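Local coordinates for protein glucose-6-phosphate 1-dehydrogenase (Kluyveromyces lactis, PDB 7E6I) that catalyses the NADP-dependent oxidation of glucose 6-phosphate to 6-phosphogluconolactone, probably the rate-limiting entry step of the oxidative pentose phosphate pathway, at residues A[180-192]-A[406-418]. Residues are numbered along the deposited sequence; the frame is centred on the assembly and turned at random.
With BG6 (6-O-phosphono-beta-D-glucopyranose), chain B.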
loop_
_atom_site.group_PDB
_atom_site.type_symbol
_atom_site.label_atom_id
_atom_site.label_comp_id
_atom_site.label_asym_id
_atom_site.label_seq_id
_atom_site.Cartn_x
_atom_site.Cartn_y
_atom_site.Cartn_z
ATOM N N ARG A 180 -2.467 9.181 -6.577
ATOM C CA ARG A 180 -3.182 8.503 -5.500
ATOM C C ARG A 180 -2.296 7.429 -4.891
ATOM O O ARG A 180 -1.819 6.531 -5.588
ATOM C CB ARG A 180 -4.475 7.866 -6.008
ATOM C CG ARG A 180 -5.567 8.829 -6.437
ATOM C CD ARG A 180 -6.819 8.050 -6.825
ATOM N NE ARG A 180 -7.731 8.806 -7.677
ATOM C CZ ARG A 180 -7.527 9.050 -8.972
ATOM N NH1 ARG A 180 -6.444 8.591 -9.572
ATOM N NH2 ARG A 180 -8.417 9.745 -9.677
ATOM N N ILE A 181 -2.121 7.496 -3.589
ATOM C CA ILE A 181 -1.161 6.666 -2.889
ATOM C C ILE A 181 -1.863 5.480 -2.243
ATOM O O ILE A 181 -2.854 5.643 -1.511
ATOM C CB ILE A 181 -0.393 7.480 -1.838
ATOM C CG1 ILE A 181 0.741 8.252 -2.509
ATOM C CG2 ILE A 181 0.145 6.554 -0.730
ATOM C CD1 ILE A 181 1.669 8.922 -1.514
ATOM N N ASP A 182 -1.350 4.283 -2.546
ATOM C CA ASP A 182 -1.423 3.100 -1.692
ATOM C C ASP A 182 0.019 2.826 -1.280
ATOM O O ASP A 182 0.860 2.512 -2.132
ATOM C CB ASP A 182 -2.039 1.928 -2.457
ATOM C CG ASP A 182 -2.234 0.687 -1.596
ATOM O OD1 ASP A 182 -1.292 0.296 -0.854
ATOM O OD2 ASP A 182 -3.334 0.087 -1.683
ATOM N N HIS A 183 0.335 2.992 0.010
ATOM C CA HIS A 183 1.754 3.039 0.371
ATOM C C HIS A 183 2.458 1.693 0.191
ATOM O O HIS A 183 3.687 1.668 0.100
ATOM C CB HIS A 183 1.940 3.570 1.801
ATOM C CG HIS A 183 1.715 2.552 2.882
ATOM N ND1 HIS A 183 0.463 2.272 3.401
ATOM C CD2 HIS A 183 2.589 1.769 3.565
ATOM C CE1 HIS A 183 0.577 1.348 4.341
ATOM N NE2 HIS A 183 1.857 1.028 4.464
ATOM N N TYR A 184 1.719 0.585 0.088
ATOM C CA TYR A 184 2.372 -0.692 -0.211
ATOM C C TYR A 184 3.151 -0.642 -1.519
ATOM O O TYR A 184 4.216 -1.268 -1.636
ATOM C CB TYR A 184 1.344 -1.818 -0.260
ATOM C CG TYR A 184 1.158 -2.488 1.076
ATOM C CD1 TYR A 184 0.977 -1.724 2.237
ATOM C CD2 TYR A 184 1.186 -3.873 1.190
ATOM C CE1 TYR A 184 0.816 -2.331 3.472
ATOM C CE2 TYR A 184 1.026 -4.491 2.413
ATOM C CZ TYR A 184 0.836 -3.721 3.551
ATOM O OH TYR A 184 0.680 -4.344 4.772
ATOM N N LEU A 185 2.645 0.101 -2.508
ATOM C CA LEU A 185 3.301 0.269 -3.792
ATOM C C LEU A 185 4.649 0.971 -3.675
ATOM O O LEU A 185 5.368 1.047 -4.679
ATOM C CB LEU A 185 2.379 1.038 -4.738
ATOM C CG LEU A 185 1.062 0.337 -5.081
ATOM C CD1 LEU A 185 0.306 1.098 -6.157
ATOM C CD2 LEU A 185 1.330 -1.078 -5.539
ATOM N N GLY A 186 5.025 1.465 -2.497
ATOM C CA GLY A 186 6.349 2.031 -2.324
ATOM C C GLY A 186 7.317 1.150 -1.556
ATOM O O GLY A 186 8.469 1.545 -1.343
ATOM N N LYS A 187 6.864 -0.033 -1.125
ATOM C CA LYS A 187 7.711 -0.955 -0.376
ATOM C C LYS A 187 8.676 -1.671 -1.310
ATOM O O LYS A 187 8.307 -2.089 -2.410
ATOM C CB LYS A 187 6.859 -1.981 0.363
ATOM C CG LYS A 187 6.011 -1.407 1.485
ATOM C CD LYS A 187 5.265 -2.506 2.228
ATOM C CE LYS A 187 4.281 -1.916 3.225
ATOM N NZ LYS A 187 4.887 -1.656 4.573
ATOM N N GLU A 188 9.923 -1.821 -0.853
ATOM C CA GLU A 188 10.991 -2.313 -1.717
ATOM C C GLU A 188 10.610 -3.638 -2.361
ATOM O O GLU A 188 10.691 -3.793 -3.580
ATOM C CB GLU A 188 12.282 -2.446 -0.910
ATOM C CG GLU A 188 13.383 -3.246 -1.577
ATOM C CD GLU A 188 14.031 -2.531 -2.769
ATOM O OE1 GLU A 188 13.837 -1.305 -2.924
ATOM O OE2 GLU A 188 14.741 -3.209 -3.556
ATOM N N MET A 189 10.134 -4.592 -1.560
ATOM C CA MET A 189 9.864 -5.916 -2.111
ATOM C C MET A 189 8.628 -5.913 -3.003
ATOM O O MET A 189 8.561 -6.686 -3.964
ATOM C CB MET A 189 9.723 -6.943 -0.987
ATOM C CG MET A 189 9.678 -8.389 -1.472
ATOM S SD MET A 189 11.263 -8.991 -2.124
ATOM C CE MET A 189 12.383 -8.266 -0.948
ATOM N N VAL A 190 7.642 -5.057 -2.725
ATOM C CA VAL A 190 6.538 -4.948 -3.666
ATOM C C VAL A 190 7.041 -4.439 -5.017
ATOM O O VAL A 190 6.621 -4.931 -6.074
ATOM C CB VAL A 190 5.421 -4.057 -3.091
ATOM C CG1 VAL A 190 4.279 -3.910 -4.103
ATOM C CG2 VAL A 190 4.898 -4.657 -1.795
ATOM N N LYS A 191 7.982 -3.476 -5.008
ATOM C CA LYS A 191 8.505 -2.923 -6.257
ATOM C C LYS A 191 9.348 -3.919 -7.048
ATOM O O LYS A 191 9.486 -3.761 -8.262
ATOM C CB LYS A 191 9.324 -1.657 -5.982
ATOM C CG LYS A 191 8.485 -0.476 -5.509
ATOM C CD LYS A 191 9.273 0.842 -5.532
ATOM C CE LYS A 191 10.364 0.882 -4.465
ATOM N NZ LYS A 191 11.375 1.945 -4.758
ATOM N N ASN A 192 9.901 -4.948 -6.410
ATOM C CA ASN A 192 10.659 -5.956 -7.143
ATOM C C ASN A 192 9.790 -6.984 -7.872
ATOM O O ASN A 192 10.335 -7.758 -8.667
ATOM C CB ASN A 192 11.582 -6.720 -6.190
ATOM C CG ASN A 192 12.578 -5.825 -5.480
ATOM O OD1 ASN A 192 13.040 -4.828 -6.030
ATOM N ND2 ASN A 192 12.928 -6.191 -4.252
ATOM N N TYR A 406 21.316 -5.360 0.984
ATOM C CA TYR A 406 20.739 -4.108 1.467
ATOM C C TYR A 406 21.651 -3.397 2.458
ATOM O O TYR A 406 21.567 -2.171 2.589
ATOM C CB TYR A 406 19.359 -4.348 2.092
ATOM C CG TYR A 406 18.289 -4.760 1.093
ATOM C CD1 TYR A 406 18.570 -4.819 -0.273
ATOM C CD2 TYR A 406 17.001 -5.099 1.511
ATOM C CE1 TYR A 406 17.600 -5.204 -1.200
ATOM C CE2 TYR A 406 16.016 -5.485 0.589
ATOM C CZ TYR A 406 16.324 -5.535 -0.771
ATOM O OH TYR A 406 15.380 -5.911 -1.722
ATOM N N LYS A 407 22.530 -4.129 3.152
ATOM C CA LYS A 407 23.537 -3.480 3.985
ATOM C C LYS A 407 24.508 -2.640 3.160
ATOM O O LYS A 407 25.316 -1.902 3.739
ATOM C CB LYS A 407 24.309 -4.523 4.809
ATOM C CG LYS A 407 23.508 -5.157 5.954
ATOM C CD LYS A 407 23.569 -6.684 5.936
ATOM C CE LYS A 407 23.087 -7.298 7.253
ATOM N NZ LYS A 407 21.984 -6.517 7.900
ATOM N N ASN A 408 24.439 -2.733 1.828
ATOM C CA ASN A 408 25.245 -1.968 0.883
ATOM C C ASN A 408 24.504 -0.767 0.307
ATOM O O ASN A 408 25.119 0.277 0.066
ATOM C CB ASN A 408 25.708 -2.888 -0.259
ATOM C CG ASN A 408 26.551 -2.169 -1.315
ATOM O OD1 ASN A 408 26.115 -1.193 -1.936
ATOM N ND2 ASN A 408 27.763 -2.668 -1.534
ATOM N N TYR A 409 23.200 -0.887 0.070
ATOM C CA TYR A 409 22.426 0.166 -0.570
ATOM C C TYR A 409 21.579 0.932 0.451
ATOM O O TYR A 409 21.402 0.525 1.601
ATOM C CB TYR A 409 21.516 -0.414 -1.664
ATOM C CG TYR A 409 22.205 -0.939 -2.912
ATOM C CD1 TYR A 409 22.870 -2.168 -2.904
ATOM C CD2 TYR A 409 22.146 -0.232 -4.112
ATOM C CE1 TYR A 409 23.482 -2.667 -4.051
ATOM C CE2 TYR A 409 22.754 -0.720 -5.265
ATOM C CZ TYR A 409 23.423 -1.939 -5.229
ATOM O OH TYR A 409 24.034 -2.432 -6.365
ATOM N N TRP A 410 21.050 2.065 -0.005
ATOM C CA TRP A 410 20.074 2.854 0.740
ATOM C C TRP A 410 18.683 2.389 0.327
ATOM O O TRP A 410 18.293 2.543 -0.834
ATOM C CB TRP A 410 20.299 4.338 0.456
ATOM C CG TRP A 410 19.096 5.268 0.365
ATOM C CD1 TRP A 410 18.741 6.066 -0.709
ATOM C CD2 TRP A 410 18.166 5.561 1.396
ATOM N NE1 TRP A 410 17.620 6.802 -0.409
ATOM C CE2 TRP A 410 17.247 6.512 0.878
ATOM C CE3 TRP A 410 17.995 5.097 2.696
ATOM C CZ2 TRP A 410 16.198 7.003 1.621
ATOM C CZ3 TRP A 410 16.951 5.578 3.428
ATOM C CH2 TRP A 410 16.064 6.529 2.897
ATOM N N ILE A 411 17.953 1.790 1.265
ATOM C CA ILE A 411 16.593 1.326 1.011
ATOM C C ILE A 411 15.607 2.346 1.572
ATOM O O ILE A 411 15.386 2.400 2.789
ATOM C CB ILE A 411 16.347 -0.068 1.613
ATOM C CG1 ILE A 411 17.275 -1.107 0.975
ATOM C CG2 ILE A 411 14.884 -0.488 1.418
ATOM C CD1 ILE A 411 17.518 -0.896 -0.495
ATOM N N PRO A 412 14.991 3.157 0.721
ATOM C CA PRO A 412 14.039 4.161 1.199
ATOM C C PRO A 412 12.807 3.538 1.833
ATOM O O PRO A 412 12.430 2.400 1.548
ATOM C CB PRO A 412 13.661 4.918 -0.077
ATOM C CG PRO A 412 13.918 3.941 -1.158
ATOM C CD PRO A 412 15.110 3.159 -0.745
ATOM N N GLU A 413 12.170 4.321 2.698
ATOM C CA GLU A 413 10.827 4.023 3.170
ATOM C C GLU A 413 9.807 4.233 2.051
ATOM O O GLU A 413 10.065 4.928 1.061
ATOM C CB GLU A 413 10.470 4.915 4.361
ATOM C CG GLU A 413 11.348 4.701 5.565
ATOM C CD GLU A 413 10.773 3.672 6.508
ATOM O OE1 GLU A 413 9.827 2.955 6.102
ATOM O OE2 GLU A 413 11.273 3.574 7.651
ATOM N N ALA A 414 8.617 3.646 2.238
ATOM C CA ALA A 414 7.575 3.715 1.216
ATOM C C ALA A 414 7.310 5.154 0.779
ATOM O O ALA A 414 7.329 5.471 -0.415
ATOM C CB ALA A 414 6.294 3.063 1.735
ATOM N N TYR A 415 7.076 6.047 1.739
ATOM C CA TYR A 415 6.736 7.415 1.377
ATOM C C TYR A 415 7.903 8.142 0.739
ATOM O O TYR A 415 7.688 9.012 -0.112
ATOM C CB TYR A 415 6.256 8.177 2.600
ATOM C CG TYR A 415 4.893 7.755 3.008
ATOM C CD1 TYR A 415 3.800 8.014 2.193
ATOM C CD2 TYR A 415 4.689 7.095 4.207
ATOM C CE1 TYR A 415 2.540 7.624 2.557
ATOM C CE2 TYR A 415 3.429 6.699 4.586
ATOM C CZ TYR A 415 2.358 6.969 3.761
ATOM O OH TYR A 415 1.098 6.576 4.147
ATOM N N GLU A 416 9.135 7.822 1.138
ATOM C CA GLU A 416 10.293 8.391 0.456
ATOM C C GLU A 416 10.310 7.980 -1.008
ATOM O O GLU A 416 10.415 8.825 -1.905
ATOM C CB GLU A 416 11.581 7.973 1.164
ATOM C CG GLU A 416 11.757 8.687 2.505
ATOM C CD GLU A 416 12.600 7.925 3.524
ATOM O OE1 GLU A 416 12.739 8.435 4.664
ATOM O OE2 GLU A 416 13.120 6.837 3.194
ATOM N N SER A 417 10.179 6.681 -1.268
ATOM C CA SER A 417 10.150 6.195 -2.639
ATOM C C SER A 417 9.019 6.843 -3.424
ATOM O O SER A 417 9.192 7.219 -4.593
ATOM C CB SER A 417 10.007 4.669 -2.630
ATOM O OG SER A 417 9.749 4.149 -3.927
ATOM N N LEU A 418 7.858 7.004 -2.784
ATOM C CA LEU A 418 6.672 7.439 -3.508
ATOM C C LEU A 418 6.733 8.924 -3.838
ATOM O O LEU A 418 6.351 9.336 -4.941
ATOM C CB LEU A 418 5.422 7.109 -2.697
ATOM C CG LEU A 418 4.987 5.647 -2.808
ATOM C CD1 LEU A 418 3.857 5.328 -1.840
ATOM C CD2 LEU A 418 4.594 5.318 -4.234
HETATM C C1 BG6 B . -3.064 0.860 7.030
HETATM C C2 BG6 B . -4.159 0.194 7.861
HETATM O O1 BG6 B . -3.464 1.182 5.757
HETATM O O5 BG6 B . -1.906 -0.085 6.898
HETATM C C3 BG6 B . -3.647 -0.240 9.190
HETATM O O2 BG6 B . -5.282 1.067 8.041
HETATM C C4 BG6 B . -2.506 -1.193 9.045
HETATM O O3 BG6 B . -4.692 -0.922 9.934
HETATM C C5 BG6 B . -1.394 -0.573 8.198
HETATM O O4 BG6 B . -2.028 -1.537 10.351
HETATM C C6 BG6 B . -0.291 -1.541 7.867
HETATM O O6 BG6 B . 0.662 -0.857 7.074
HETATM P P BG6 B . 2.256 -1.298 7.218
HETATM O O1P BG6 B . 2.193 -2.794 6.980
HETATM O O2P BG6 B . 2.734 -0.940 8.600
HETATM O O3P BG6 B . 3.164 -0.595 6.209
#
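G186 and A414 bring the two backbones to 4.1 Å between CA atoms, where the 3-10 turn 183-186 meets the first turn of helix 414-423, and A414 CA makes a CA-H...O contact to G186 O. With no side chain on G186, L418 lies across this turn, its CG against G186 CA and its CD1 3.8 Å from H183 CA and 4.1 Å from I181 CG2. The methyl of A414 sits 3.4 Å from H183 O, and the Y415 ring, slid well past the imidazole, brings CZ and OH to H183 CB. Here a helix of the C-terminal domain backs the segment that leaves the last strand of the Rossmann-type sheet and contributes H183, Y184 and K187 to the glucose 6-phosphate pocket. With CG between backbone N and carbonyl carbon (chi1 81°), H183 sends NE2 almost straight to BG6 O3P (2.7 Å, 168°), an oxygen that K187 NZ also grips. An alanine in place of H183 would keep the CB that touches Y415 but probably leave O3P with one donor fewer. D182 accepts a hydrogen bond from H245, the probable proton acceptor. Farther along, K191 NZ donates to S417 OG (2.9 Å), while Y406 OH lies 3.3 Å from E188 OE2.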